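Long-range contacts in interleukin 22 (Danio rerio, PDB 4O6K), which probably acts as a secreted helical cytokine of the IL-10 family, signalling through a cell-surface receptor in the manner of human interleukin 22: residues M71-I76 / A122-I127; P4-S9 / H84-E89; L33-S38 / V104-R109; C48-R53 / H96-H101. All coordinates share one frame; numbering follows the deposited sequence.

Contacts 2 and 3 are buried, contact 1 is partly buried, and contact 4 lies at the surface of what is probably an all-helical cytokine bundle. Each joins a helix to a turn or connecting segment. Contacts 3 and 4 share helix 102-117: the first packs on it, and the second holds the loop that leads into it. They touch where Lys105 probably bonds to the carbonyl of Ser99. Contacts 1 and 3 touch where Leu33 packs on Lys125 and Ala126. Chemistry follows place. Contacts 2 and 3 rest on prolines and apolar groups, contact 2 with one water bridge. Contact 1 adds one tyrosine hydrogen bond, and contact 4 combines ring packing with a surface ion pair.

Contact 1: M71-I76 / A122-I127; sequences MKYPMI and ARNKAI
Tyr73 makes the one hydrogen bond of this contact, giving its hydroxyl proton to Asn124. The distance from OH of Tyr73 to OD1 of Asn124 is 2.6 Å. The donor stands 53° out of the carbonyl plane of Asn124, so it is not on a lone pair. OD1 in turn lies at the edge of the phenol ring, near its plane, and the ring and amide planes are 63° apart.

The apolar part is built on the same ring. Ile127 CG2 makes a CH-pi contact over one face, 4.3 Å from the centroid of the Tyr73 ring. This branch is anti to the backbone N. The other branch of Ile127 starts beside that N (chi1 -81°) and carries CD1 to Tyr73 CE2, at 3.7 Å. Both branches lie on the same side of the ring. On the opposite face, CG of Lys72 lies 3.8 Å above the plane of the Tyr73 ring. Ile76 CD1 extends the apolar patch, 4.3 Å from Ile127 CD1.

Charged ends are held elsewhere. Lys72 forms a salt bridge with Glu26, and Arg123 bonds to the carbonyl of Val62.

Tyr73 is the first residue past helix 69-72 and begins a type I turn that leads into helix 76-93. The contact ties this inter-helix turn of the bundle to helix 119-128. Helix 10-24 lies alongside, with Met19 touching both Ile76 and Ile127.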
loop_
_atom_site.group_PDB
_atom_site.type_symbol
_atom_site.label_atom_id
_atom_site.label_comp_id
_atom_site.label_asym_id
_atom_site.label_seq_id
_atom_site.Cartn_x
_atom_site.Cartn_y
_atom_site.Cartn_z
ATOM N N MET A 71 12.074 8.883 -12.691
ATOM C CA MET A 71 13.417 8.507 -13.111
ATOM C C MET A 71 13.921 7.326 -12.291
ATOM O O MET A 71 14.382 6.326 -12.841
ATOM C CB MET A 71 14.377 9.692 -12.966
ATOM C CG MET A 71 14.289 10.727 -14.077
ATOM S SD MET A 71 15.372 12.138 -13.774
ATOM C CE MET A 71 16.945 11.316 -13.527
ATOM N N LYS A 72 13.829 7.451 -10.970
ATOM C CA LYS A 72 14.271 6.397 -10.063
ATOM C C LYS A 72 13.396 5.148 -10.112
ATOM O O LYS A 72 13.886 4.028 -9.958
ATOM C CB LYS A 72 14.321 6.912 -8.627
ATOM C CG LYS A 72 14.912 5.897 -7.675
ATOM C CD LYS A 72 15.049 6.415 -6.266
ATOM C CE LYS A 72 15.831 5.415 -5.450
ATOM N NZ LYS A 72 17.141 5.129 -6.098
ATOM N N TYR A 73 12.103 5.341 -10.338
ATOM C CA TYR A 73 11.168 4.227 -10.377
ATOM C C TYR A 73 10.384 4.273 -11.677
ATOM O O TYR A 73 9.272 4.791 -11.711
ATOM C CB TYR A 73 10.200 4.276 -9.191
ATOM C CG TYR A 73 10.852 4.311 -7.826
ATOM C CD1 TYR A 73 11.352 3.157 -7.235
ATOM C CD2 TYR A 73 10.943 5.502 -7.117
ATOM C CE1 TYR A 73 11.940 3.195 -5.981
ATOM C CE2 TYR A 73 11.526 5.550 -5.868
ATOM C CZ TYR A 73 12.023 4.395 -5.303
ATOM O OH TYR A 73 12.603 4.443 -4.057
ATOM N N PRO A 74 10.968 3.737 -12.760
ATOM C CA PRO A 74 10.311 3.765 -14.071
ATOM C C PRO A 74 8.940 3.092 -14.064
ATOM O O PRO A 74 8.108 3.389 -14.921
ATOM C CB PRO A 74 11.286 2.990 -14.965
ATOM C CG PRO A 74 12.611 3.159 -14.303
ATOM C CD PRO A 74 12.312 3.139 -12.832
ATOM N N MET A 75 8.713 2.198 -13.107
ATOM C CA MET A 75 7.462 1.455 -13.033
ATOM C C MET A 75 6.392 2.115 -12.156
ATOM O O MET A 75 5.239 1.685 -12.166
ATOM C CB MET A 75 7.729 0.039 -12.517
ATOM C CG MET A 75 8.135 -0.013 -11.055
ATOM S SD MET A 75 9.756 0.706 -10.720
ATOM C CE MET A 75 10.828 -0.511 -11.480
ATOM N N ILE A 76 6.767 3.149 -11.403
ATOM C CA ILE A 76 5.878 3.711 -10.380
ATOM C C ILE A 76 4.567 4.251 -10.958
ATOM O O ILE A 76 3.528 4.206 -10.299
ATOM C CB ILE A 76 6.579 4.837 -9.567
ATOM C CG1 ILE A 76 5.793 5.147 -8.290
ATOM C CG2 ILE A 76 6.768 6.101 -10.400
ATOM C CD1 ILE A 76 6.485 6.127 -7.370
ATOM N N ALA A 122 11.482 9.256 3.580
ATOM C CA ALA A 122 10.179 8.772 4.015
ATOM C C ALA A 122 9.404 8.173 2.847
ATOM O O ALA A 122 8.762 7.131 2.985
ATOM C CB ALA A 122 9.382 9.896 4.659
ATOM N N ARG A 123 9.463 8.842 1.700
ATOM C CA ARG A 123 8.807 8.354 0.494
ATOM C C ARG A 123 9.410 7.024 0.053
ATOM O O ARG A 123 8.686 6.068 -0.215
ATOM C CB ARG A 123 8.914 9.387 -0.632
ATOM C CG ARG A 123 7.929 10.541 -0.504
ATOM C CD ARG A 123 7.721 11.260 -1.828
ATOM N NE ARG A 123 7.216 10.372 -2.872
ATOM C CZ ARG A 123 6.913 10.768 -4.104
ATOM N NH1 ARG A 123 7.062 12.041 -4.449
ATOM N NH2 ARG A 123 6.458 9.895 -4.992
ATOM N N ASN A 124 10.737 6.969 -0.005
ATOM C CA ASN A 124 11.444 5.750 -0.390
ATOM C C ASN A 124 11.138 4.579 0.538
ATOM O O ASN A 124 11.001 3.440 0.091
ATOM C CB ASN A 124 12.954 5.997 -0.422
ATOM C CG ASN A 124 13.394 6.756 -1.658
ATOM O OD1 ASN A 124 12.739 6.705 -2.699
ATOM N ND2 ASN A 124 14.510 7.467 -1.548
ATOM N N LYS A 125 11.033 4.870 1.831
ATOM C CA LYS A 125 10.753 3.841 2.826
ATOM C C LYS A 125 9.357 3.252 2.642
ATOM O O LYS A 125 9.189 2.033 2.619
ATOM C CB LYS A 125 10.903 4.409 4.238
ATOM C CG LYS A 125 10.799 3.364 5.334
ATOM C CD LYS A 125 11.068 3.968 6.702
ATOM C CE LYS A 125 11.152 2.889 7.766
ATOM N NZ LYS A 125 12.160 1.852 7.417
ATOM N N ALA A 126 8.362 4.125 2.514
ATOM C CA ALA A 126 6.984 3.695 2.301
ATOM C C ALA A 126 6.829 2.971 0.965
ATOM O O ALA A 126 6.090 1.991 0.865
ATOM C CB ALA A 126 6.042 4.886 2.372
ATOM N N ILE A 127 7.523 3.468 -0.055
ATOM C CA ILE A 127 7.532 2.839 -1.374
ATOM C C ILE A 127 8.006 1.391 -1.287
ATOM O O ILE A 127 7.421 0.494 -1.899
ATOM C CB ILE A 127 8.428 3.624 -2.361
ATOM C CG1 ILE A 127 7.668 4.829 -2.919
ATOM C CG2 ILE A 127 8.877 2.743 -3.511
ATOM C CD1 ILE A 127 8.548 5.824 -3.641
#

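Contact 2: P4-S9 / H84-E89; sequences PTPLDS and HRVEQE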
loop_
_atom_site.group_PDB
_atom_site.type_symbol
_atom_site.label_atom_id
_atom_site.label_comp_id
_atom_site.label_asym_id
_atom_site.label_seq_id
_atom_site.Cartn_x
_atom_site.Cartn_y
_atom_site.Cartn_z
ATOM N N PRO A 4 -9.966 -8.105 -6.296
ATOM C CA PRO A 4 -9.587 -7.307 -7.464
ATOM C C PRO A 4 -8.546 -8.050 -8.286
ATOM O O PRO A 4 -7.478 -8.377 -7.770
ATOM C CB PRO A 4 -8.989 -6.032 -6.856
ATOM C CG PRO A 4 -9.430 -6.029 -5.435
ATOM C CD PRO A 4 -9.447 -7.476 -5.068
ATOM N N THR A 5 -8.863 -8.311 -9.547
ATOM C CA THR A 5 -8.034 -9.144 -10.414
ATOM C C THR A 5 -6.547 -8.748 -10.561
ATOM O O THR A 5 -5.712 -9.628 -10.770
ATOM C CB THR A 5 -8.670 -9.235 -11.812
ATOM O OG1 THR A 5 -8.702 -7.939 -12.421
ATOM C CG2 THR A 5 -10.090 -9.760 -11.689
ATOM N N PRO A 6 -6.203 -7.443 -10.468
ATOM C CA PRO A 6 -4.763 -7.148 -10.544
ATOM C C PRO A 6 -3.944 -7.757 -9.406
ATOM O O PRO A 6 -2.732 -7.920 -9.547
ATOM C CB PRO A 6 -4.716 -5.618 -10.473
ATOM C CG PRO A 6 -6.020 -5.186 -11.011
ATOM C CD PRO A 6 -7.000 -6.202 -10.521
ATOM N N LEU A 7 -4.595 -8.093 -8.296
ATOM C CA LEU A 7 -3.916 -8.754 -7.186
ATOM C C LEU A 7 -3.501 -10.171 -7.574
ATOM O O LEU A 7 -2.687 -10.798 -6.894
ATOM C CB LEU A 7 -4.810 -8.770 -5.944
ATOM C CG LEU A 7 -4.777 -7.494 -5.097
ATOM C CD1 LEU A 7 -5.977 -7.390 -4.179
ATOM C CD2 LEU A 7 -3.505 -7.471 -4.272
ATOM N N ASP A 8 -4.066 -10.670 -8.668
ATOM C CA ASP A 8 -3.702 -11.982 -9.188
ATOM C C ASP A 8 -2.776 -11.859 -10.397
ATOM O O ASP A 8 -2.488 -12.847 -11.070
ATOM C CB ASP A 8 -4.951 -12.787 -9.552
ATOM C CG ASP A 8 -5.659 -13.344 -8.331
ATOM O OD1 ASP A 8 -4.964 -13.831 -7.414
ATOM O OD2 ASP A 8 -6.907 -13.300 -8.286
ATOM N N SER A 9 -2.312 -10.644 -10.666
ATOM C CA SER A 9 -1.393 -10.397 -11.774
ATOM C C SER A 9 0.061 -10.436 -11.304
ATOM O O SER A 9 0.503 -9.560 -10.560
ATOM C CB SER A 9 -1.689 -9.056 -12.442
ATOM O OG SER A 9 -0.660 -8.714 -13.355
ATOM N N HIS A 84 -4.525 2.194 -8.092
ATOM C CA HIS A 84 -5.723 3.025 -8.060
ATOM C C HIS A 84 -6.959 2.222 -8.452
ATOM O O HIS A 84 -8.008 2.336 -7.818
ATOM C CB HIS A 84 -5.574 4.234 -8.985
ATOM C CG HIS A 84 -6.809 5.076 -9.073
ATOM N ND1 HIS A 84 -7.360 5.705 -7.977
ATOM C CD2 HIS A 84 -7.605 5.386 -10.124
ATOM C CE1 HIS A 84 -8.439 6.369 -8.350
ATOM N NE2 HIS A 84 -8.610 6.192 -9.647
ATOM N N ARG A 85 -6.825 1.414 -9.500
ATOM C CA ARG A 85 -7.912 0.556 -9.958
ATOM C C ARG A 85 -8.349 -0.412 -8.863
ATOM O O ARG A 85 -9.542 -0.619 -8.647
ATOM C CB ARG A 85 -7.497 -0.213 -11.214
ATOM C CG ARG A 85 -7.288 0.668 -12.436
ATOM C CD ARG A 85 -7.028 -0.159 -13.684
ATOM N NE ARG A 85 -6.763 0.681 -14.848
ATOM C CZ ARG A 85 -5.547 0.962 -15.305
ATOM N NH1 ARG A 85 -4.476 0.467 -14.700
ATOM N NH2 ARG A 85 -5.401 1.738 -16.371
ATOM N N VAL A 86 -7.374 -1.006 -8.182
ATOM C CA VAL A 86 -7.647 -1.895 -7.058
ATOM C C VAL A 86 -8.400 -1.164 -5.947
ATOM O O VAL A 86 -9.428 -1.640 -5.464
ATOM C CB VAL A 86 -6.347 -2.489 -6.481
ATOM C CG1 VAL A 86 -6.633 -3.272 -5.207
ATOM C CG2 VAL A 86 -5.659 -3.368 -7.517
ATOM N N GLU A 87 -7.872 -0.011 -5.550
ATOM C CA GLU A 87 -8.470 0.809 -4.501
ATOM C C GLU A 87 -9.912 1.192 -4.826
ATOM O O GLU A 87 -10.786 1.132 -3.961
ATOM C CB GLU A 87 -7.624 2.065 -4.270
ATOM C CG GLU A 87 -7.967 2.848 -3.007
ATOM C CD GLU A 87 -9.163 3.764 -3.190
ATOM O OE1 GLU A 87 -9.281 4.372 -4.275
ATOM O OE2 GLU A 87 -9.983 3.874 -2.254
ATOM N N GLN A 88 -10.154 1.590 -6.070
ATOM C CA GLN A 88 -11.490 1.998 -6.496
ATOM C C GLN A 88 -12.501 0.859 -6.387
ATOM O O GLN A 88 -13.626 1.066 -5.930
ATOM C CB GLN A 88 -11.452 2.537 -7.926
ATOM C CG GLN A 88 -10.895 3.949 -8.023
ATOM C CD GLN A 88 -11.695 4.942 -7.197
ATOM O OE1 GLN A 88 -11.202 5.484 -6.206
ATOM N NE2 GLN A 88 -12.936 5.183 -7.601
ATOM N N GLU A 89 -12.105 -0.337 -6.811
ATOM C CA GLU A 89 -12.990 -1.495 -6.720
ATOM C C GLU A 89 -13.260 -1.879 -5.269
ATOM O O GLU A 89 -14.395 -2.190 -4.903
ATOM C CB GLU A 89 -12.403 -2.696 -7.458
ATOM C CG GLU A 89 -13.315 -3.918 -7.429
ATOM C CD GLU A 89 -12.850 -5.028 -8.348
ATOM O OE1 GLU A 89 -11.839 -4.835 -9.055
ATOM O OE2 GLU A 89 -13.502 -6.094 -8.367
HETATM O O HOH W 1 -11.259 -6.805 -10.615
#
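Val86 is the fork on which the N-terminal segment rests. Its CG1 is anti to the backbone N (chi1 173°), while CG2 is anti to the carbonyl carbon. Each branch meets a different proline. CG1 of Val86 lies 3.9 Å from CG of Pro4, and the two side chains meet nearly perpendicular. CG2 of Val86 lies 3.8 Å from CB of Pro6, where the proline ring passes alongside the valine. Leu7 reaches the first branch as well, with CD1 at 4.3 Å from Val86 CG1.

Glu89 comes in one turn further along the helix. Its chain is extended beyond CG, and this brings OE1 within 3.7 Å of Pro4 CA. OE1 of Glu89 accepts a hydrogen bond of 2.6 Å from water 1. That water accepts from the backbone N of Thr5, at 3.0 Å. The water therefore links the carboxylate to the main chain.

Residues 5-8 form a short 3-10 segment just before helix 10-24. Outside the contact, Leu7 packs on Tyr134 and Leu137 of helix 130-140, and Leu55 of helix 47-62 covers Val86.

The chemistry is therefore mainly apolar, with one polar link at its border. Both proline rings pack on the Val86 methyls, and water completes the contact with Glu89. Together they hold the N-terminal segment against helix 76-93 of the helical bundle.

Contact 3: L33-S38 / V104-R109; sequences LLPYFS and VKQFKR
Gln106 is the first residue of the helical segment to meet the loop, and it does so at Pro35. Its chain runs extended, with CG anti to the backbone N (chi1 -177°). The flat amide end runs back along the proline ring, with NE2 of Gln106 4.0 Å from CB of Pro35. Within the contact, NE2 meets only carbon atoms of Pro35.

Phe107 follows and carries most of the contact. Its CB touches Pro35 CD at 3.8 Å. Beyond CB, the ring turns an edge to the loop backbone. The carbonyl oxygen of Leu33 lies near the ring plane, 3.2 Å from Phe107 CD1. Next along that edge, CE1 of Phe107 meets CB of Leu33 at 3.9 Å. Leu34 adds a looser touch, its CD2 4.3 Å from Phe107 CD1. Tyr58 of helix 47-62 also meets this ring, with the planes about 15° apart. Cut back to alanine, Phe107 would lose its ring, which is likely to open a gap beside Leu33 and Leu34 and leave Tyr58 without its ring neighbour.

The loop's backbone N atoms at Leu33 and Leu34 are bonded to the carboxylate of Glu129. Its polar needs are thus partly met outside the contact. What joins this inter-helix loop of the bundle to helix 102-117 is van der Waals packing, with the carbonyl of Leu33 facing a weakly positive aromatic edge.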
loop_
_atom_site.group_PDB
_atom_site.type_symbol
_atom_site.label_atom_id
_atom_site.label_comp_id
_atom_site.label_asym_id
_atom_site.label_seq_id
_atom_site.Cartn_x
_atom_site.Cartn_y
_atom_site.Cartn_z
ATOM N N LEU A 33 6.867 1.607 8.439
ATOM C CA LEU A 33 5.843 2.646 8.410
ATOM C C LEU A 33 4.444 2.035 8.367
ATOM O O LEU A 33 3.524 2.528 9.020
ATOM C CB LEU A 33 6.058 3.579 7.218
ATOM C CG LEU A 33 7.375 4.359 7.235
ATOM C CD1 LEU A 33 7.520 5.216 5.988
ATOM C CD2 LEU A 33 7.477 5.212 8.492
ATOM N N LEU A 34 4.287 0.966 7.588
ATOM C CA LEU A 34 3.031 0.224 7.554
ATOM C C LEU A 34 2.746 -0.412 8.902
ATOM O O LEU A 34 3.643 -0.989 9.517
ATOM C CB LEU A 34 3.061 -0.874 6.488
ATOM C CG LEU A 34 2.757 -0.574 5.022
ATOM C CD1 LEU A 34 2.841 -1.866 4.229
ATOM C CD2 LEU A 34 1.382 0.054 4.871
ATOM N N PRO A 35 1.498 -0.298 9.375
ATOM C CA PRO A 35 1.094 -1.090 10.538
ATOM C C PRO A 35 1.245 -2.575 10.231
ATOM O O PRO A 35 0.927 -3.001 9.121
ATOM C CB PRO A 35 -0.375 -0.709 10.737
ATOM C CG PRO A 35 -0.508 0.634 10.101
ATOM C CD PRO A 35 0.445 0.635 8.940
ATOM N N TYR A 36 1.722 -3.350 11.197
ATOM C CA TYR A 36 1.943 -4.772 10.975
ATOM C C TYR A 36 0.653 -5.567 11.123
ATOM O O TYR A 36 -0.026 -5.487 12.146
ATOM C CB TYR A 36 3.005 -5.305 11.939
ATOM C CG TYR A 36 3.123 -6.813 11.945
ATOM C CD1 TYR A 36 3.711 -7.490 10.884
ATOM C CD2 TYR A 36 2.650 -7.560 13.017
ATOM C CE1 TYR A 36 3.821 -8.868 10.890
ATOM C CE2 TYR A 36 2.755 -8.937 13.032
ATOM C CZ TYR A 36 3.341 -9.586 11.965
ATOM O OH TYR A 36 3.447 -10.958 11.976
ATOM N N PHE A 37 0.324 -6.334 10.088
ATOM C CA PHE A 37 -0.818 -7.237 10.136
ATOM C C PHE A 37 -0.332 -8.677 10.205
ATOM O O PHE A 37 0.315 -9.167 9.281
ATOM C CB PHE A 37 -1.721 -7.048 8.915
ATOM C CG PHE A 37 -2.670 -5.888 9.029
ATOM C CD1 PHE A 37 -2.222 -4.587 8.873
ATOM C CD2 PHE A 37 -4.016 -6.103 9.286
ATOM C CE1 PHE A 37 -3.098 -3.521 8.974
ATOM C CE2 PHE A 37 -4.895 -5.042 9.389
ATOM C CZ PHE A 37 -4.435 -3.749 9.232
ATOM N N SER A 38 -0.649 -9.353 11.304
ATOM C CA SER A 38 -0.318 -10.764 11.447
ATOM C C SER A 38 -1.263 -11.613 10.607
ATOM O O SER A 38 -2.243 -11.105 10.062
ATOM C CB SER A 38 -0.388 -11.191 12.915
ATOM O OG SER A 38 -1.723 -11.163 13.387
ATOM N N VAL A 104 -5.144 3.112 10.329
ATOM C CA VAL A 104 -5.003 3.994 9.230
ATOM C C VAL A 104 -4.359 5.267 9.728
ATOM O O VAL A 104 -3.462 5.714 9.166
ATOM C CB VAL A 104 -6.342 4.292 8.555
ATOM C CG1 VAL A 104 -6.207 5.287 7.452
ATOM C CG2 VAL A 104 -6.975 3.036 8.052
ATOM N N LYS A 105 -4.838 5.807 10.825
ATOM C CA LYS A 105 -4.235 6.991 11.417
ATOM C C LYS A 105 -2.776 6.745 11.795
ATOM O O LYS A 105 -1.957 7.592 11.643
ATOM C CB LYS A 105 -5.033 7.480 12.605
ATOM C CG LYS A 105 -6.174 8.395 12.246
ATOM C CD LYS A 105 -7.218 8.404 13.306
ATOM C CE LYS A 105 -7.789 7.022 13.428
ATOM N NZ LYS A 105 -9.140 6.831 12.887
ATOM N N GLN A 106 -2.483 5.553 12.253
ATOM C CA GLN A 106 -1.111 5.223 12.636
ATOM C C GLN A 106 -0.129 5.378 11.510
ATOM O O GLN A 106 0.907 5.986 11.657
ATOM C CB GLN A 106 -1.003 3.826 13.202
ATOM C CG GLN A 106 0.381 3.473 13.681
ATOM C CD GLN A 106 0.493 2.031 14.132
ATOM O OE1 GLN A 106 -0.318 1.563 14.849
ATOM N NE2 GLN A 106 1.480 1.346 13.678
ATOM N N PHE A 107 -0.489 4.826 10.369
ATOM C CA PHE A 107 0.326 4.949 9.200
ATOM C C PHE A 107 0.567 6.415 8.856
ATOM O O PHE A 107 1.680 6.836 8.687
ATOM C CB PHE A 107 -0.240 4.212 8.015
ATOM C CG PHE A 107 0.542 4.446 6.790
ATOM C CD1 PHE A 107 1.792 3.955 6.688
ATOM C CD2 PHE A 107 0.049 5.227 5.768
ATOM C CE1 PHE A 107 2.548 4.196 5.591
ATOM C CE2 PHE A 107 0.788 5.481 4.653
ATOM C CZ PHE A 107 2.049 4.968 4.567
ATOM N N LYS A 108 -0.522 7.148 8.744
ATOM C CA LYS A 108 -0.467 8.536 8.447
ATOM C C LYS A 108 0.400 9.319 9.418
ATOM O O LYS A 108 1.239 10.102 9.033
ATOM C CB LYS A 108 -1.875 9.067 8.449
ATOM C CG LYS A 108 -2.730 8.587 7.303
ATOM C CD LYS A 108 -3.816 9.578 6.981
ATOM C CE LYS A 108 -5.179 9.058 7.362
ATOM N NZ LYS A 108 -6.254 9.225 6.359
ATOM N N ARG A 109 0.192 9.032 10.698
ATOM C CA ARG A 109 0.957 9.600 11.784
ATOM C C ARG A 109 2.425 9.305 11.673
ATOM O O ARG A 109 3.207 10.185 11.716
ATOM C CB ARG A 109 0.427 9.122 13.134
ATOM C CG ARG A 109 1.188 9.623 14.340
ATOM C CD ARG A 109 0.398 9.454 15.609
ATOM N NE ARG A 109 0.268 8.077 15.986
ATOM C CZ ARG A 109 -0.838 7.395 15.893
ATOM N NH1 ARG A 109 -1.898 7.955 15.418
ATOM N NH2 ARG A 109 -0.865 6.161 16.251
#

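Contact 4: C48-R53 / H96-H101; sequences CCINAR and HDYSSH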
loop_
_atom_site.group_PDB
_atom_site.type_symbol
_atom_site.label_atom_id
_atom_site.label_comp_id
_atom_site.label_asym_id
_atom_site.label_seq_id
_atom_site.Cartn_x
_atom_site.Cartn_y
_atom_site.Cartn_z
ATOM N N CYS A 48 -9.381 -6.060 5.051
ATOM C CA CYS A 48 -9.352 -5.672 3.642
ATOM C C CYS A 48 -9.588 -4.178 3.450
ATOM O O CYS A 48 -8.784 -3.489 2.823
ATOM C CB CYS A 48 -10.387 -6.464 2.841
ATOM S SG CYS A 48 -10.420 -6.056 1.073
ATOM N N CYS A 49 -10.694 -3.681 3.994
ATOM C CA CYS A 49 -11.072 -2.285 3.809
ATOM C C CYS A 49 -10.154 -1.336 4.576
ATOM O O CYS A 49 -9.957 -0.194 4.162
ATOM C CB CYS A 49 -12.528 -2.070 4.223
ATOM S SG CYS A 49 -13.732 -2.869 3.136
ATOM N N ILE A 50 -9.604 -1.802 5.694
ATOM C CA ILE A 50 -8.631 -1.012 6.442
ATOM C C ILE A 50 -7.380 -0.773 5.602
ATOM O O ILE A 50 -6.913 0.359 5.472
ATOM C CB ILE A 50 -8.230 -1.691 7.767
ATOM C CG1 ILE A 50 -9.375 -1.613 8.778
ATOM C CG2 ILE A 50 -6.996 -1.026 8.352
ATOM C CD1 ILE A 50 -9.172 -2.483 9.999
ATOM N N ASN A 51 -6.851 -1.843 5.019
ATOM C CA ASN A 51 -5.670 -1.739 4.175
ATOM C C ASN A 51 -5.977 -1.021 2.866
ATOM O O ASN A 51 -5.108 -0.373 2.284
ATOM C CB ASN A 51 -5.089 -3.127 3.891
ATOM C CG ASN A 51 -4.345 -3.702 5.081
ATOM O OD1 ASN A 51 -3.289 -3.201 5.466
ATOM N ND2 ASN A 51 -4.892 -4.760 5.667
ATOM N N ALA A 52 -7.219 -1.139 2.407
ATOM C CA ALA A 52 -7.659 -0.453 1.199
ATOM C C ALA A 52 -7.649 1.057 1.390
ATOM O O ALA A 52 -7.428 1.814 0.445
ATOM C CB ALA A 52 -9.049 -0.923 0.798
ATOM N N ARG A 53 -7.890 1.491 2.621
ATOM C CA ARG A 53 -7.905 2.911 2.932
ATOM C C ARG A 53 -6.470 3.424 2.975
ATOM O O ARG A 53 -6.187 4.559 2.586
ATOM C CB ARG A 53 -8.612 3.168 4.263
ATOM C CG ARG A 53 -9.147 4.576 4.391
ATOM C CD ARG A 53 -10.265 4.732 3.369
ATOM N NE ARG A 53 -10.631 6.112 3.084
ATOM C CZ ARG A 53 -11.845 6.481 2.690
ATOM N NH1 ARG A 53 -12.795 5.568 2.535
ATOM N NH2 ARG A 53 -12.111 7.757 2.443
ATOM N N HIS A 96 -18.218 0.863 4.995
ATOM C CA HIS A 96 -17.784 1.720 6.091
ATOM C C HIS A 96 -16.570 2.573 5.723
ATOM O O HIS A 96 -15.680 2.123 5.003
ATOM C CB HIS A 96 -17.471 0.879 7.329
ATOM C CG HIS A 96 -17.008 1.685 8.503
ATOM N ND1 HIS A 96 -17.837 2.557 9.176
ATOM C CD2 HIS A 96 -15.806 1.755 9.121
ATOM C CE1 HIS A 96 -17.165 3.127 10.160
ATOM N NE2 HIS A 96 -15.931 2.659 10.149
ATOM N N ASP A 97 -16.510 3.759 6.252
ATOM C CA ASP A 97 -15.386 4.634 6.086
ATOM C C ASP A 97 -14.364 4.462 7.193
ATOM O O ASP A 97 -14.543 4.918 8.273
ATOM C CB ASP A 97 -15.842 6.085 6.044
ATOM C CG ASP A 97 -14.697 7.067 5.969
ATOM O OD1 ASP A 97 -13.575 6.672 5.730
ATOM O OD2 ASP A 97 -14.942 8.245 6.107
ATOM N N TYR A 98 -13.278 3.806 6.860
ATOM C CA TYR A 98 -12.227 3.434 7.790
ATOM C C TYR A 98 -11.147 4.465 7.977
ATOM O O TYR A 98 -10.124 4.182 8.537
ATOM C CB TYR A 98 -11.607 2.108 7.416
ATOM C CG TYR A 98 -12.407 0.886 7.740
ATOM C CD1 TYR A 98 -12.328 0.260 8.956
ATOM C CD2 TYR A 98 -13.204 0.332 6.821
ATOM C CE1 TYR A 98 -13.072 -0.865 9.239
ATOM C CE2 TYR A 98 -13.954 -0.798 7.099
ATOM C CZ TYR A 98 -13.876 -1.401 8.312
ATOM O OH TYR A 98 -14.612 -2.501 8.482
ATOM N N SER A 99 -11.392 5.665 7.511
ATOM C CA SER A 99 -10.582 6.770 7.917
ATOM C C SER A 99 -10.626 6.908 9.474
ATOM O O SER A 99 -9.714 7.372 10.070
ATOM C CB SER A 99 -10.944 8.029 7.160
ATOM O OG SER A 99 -11.153 7.810 5.768
ATOM N N SER A 100 -11.659 6.412 10.130
ATOM C CA SER A 100 -11.765 6.560 11.576
ATOM C C SER A 100 -11.139 5.391 12.335
ATOM O O SER A 100 -11.291 5.285 13.552
ATOM C CB SER A 100 -13.233 6.712 11.981
ATOM O OG SER A 100 -13.975 5.549 11.653
ATOM N N HIS A 101 -10.442 4.512 11.620
ATOM C CA HIS A 101 -9.767 3.384 12.256
ATOM C C HIS A 101 -8.365 3.778 12.733
ATOM O O HIS A 101 -7.657 4.512 12.043
ATOM C CB HIS A 101 -9.691 2.189 11.303
ATOM C CG HIS A 101 -9.326 0.904 11.981
ATOM N ND1 HIS A 101 -8.023 0.558 12.269
ATOM C CD2 HIS A 101 -10.096 -0.105 12.452
ATOM C CE1 HIS A 101 -8.005 -0.616 12.874
ATOM N NE2 HIS A 101 -9.250 -1.040 12.998
HETATM O O HOH W 2 -13.325 2.559 4.094
#
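Ile50 packs closely against two rings of the 96-101 loop. Its CD1 makes a CH-pi contact over one face of His101, 3.5 Å from the ring centroid and 18° off the normal. CG1 of Ile50 lies 3.5 Å from CD1 of Tyr98. Cys49 adds its CB, 3.5 Å from Tyr98 CE2. The backbone N of Ile50 lies over one face of the Tyr98 ring, and His96 CD2 covers the opposite face.

The other end is polar and looser. Arg53 bends at chi2 (67°), which turns its guanidinium face toward the loop. Asp97 OD1 sits over the centre of that face, and Ser99 OG is over the same face nearer the rim. NH1 of Arg53 and OD1 of Asp97 are 3.5 Å apart in a salt bridge of charges only, since no N-H points at the oxygen. That oxygen is already gripped from its own loop. OD1 of Asp97 accepts from Ser99 OG on its syn lone pair, at 2.7 Å, and from Ser99 N at 3.0 Å, closing an Asx turn. Water 2 bonds to His96 O and Tyr98 N and only weakly to Arg53 NH1. Replacing Arg53 with a leucine is likely to leave the Asp97 carboxylate without its positive mate and water 2 without one of its partners.

Disulfides join Cys49 to Cys94, just past helix 76-93, and Cys48 to Cys141, just past helix 130-140. His101 ND1 caps Leu103 N, so the contact seats the start of helix 102-117 against helix 47-62 of the bundle.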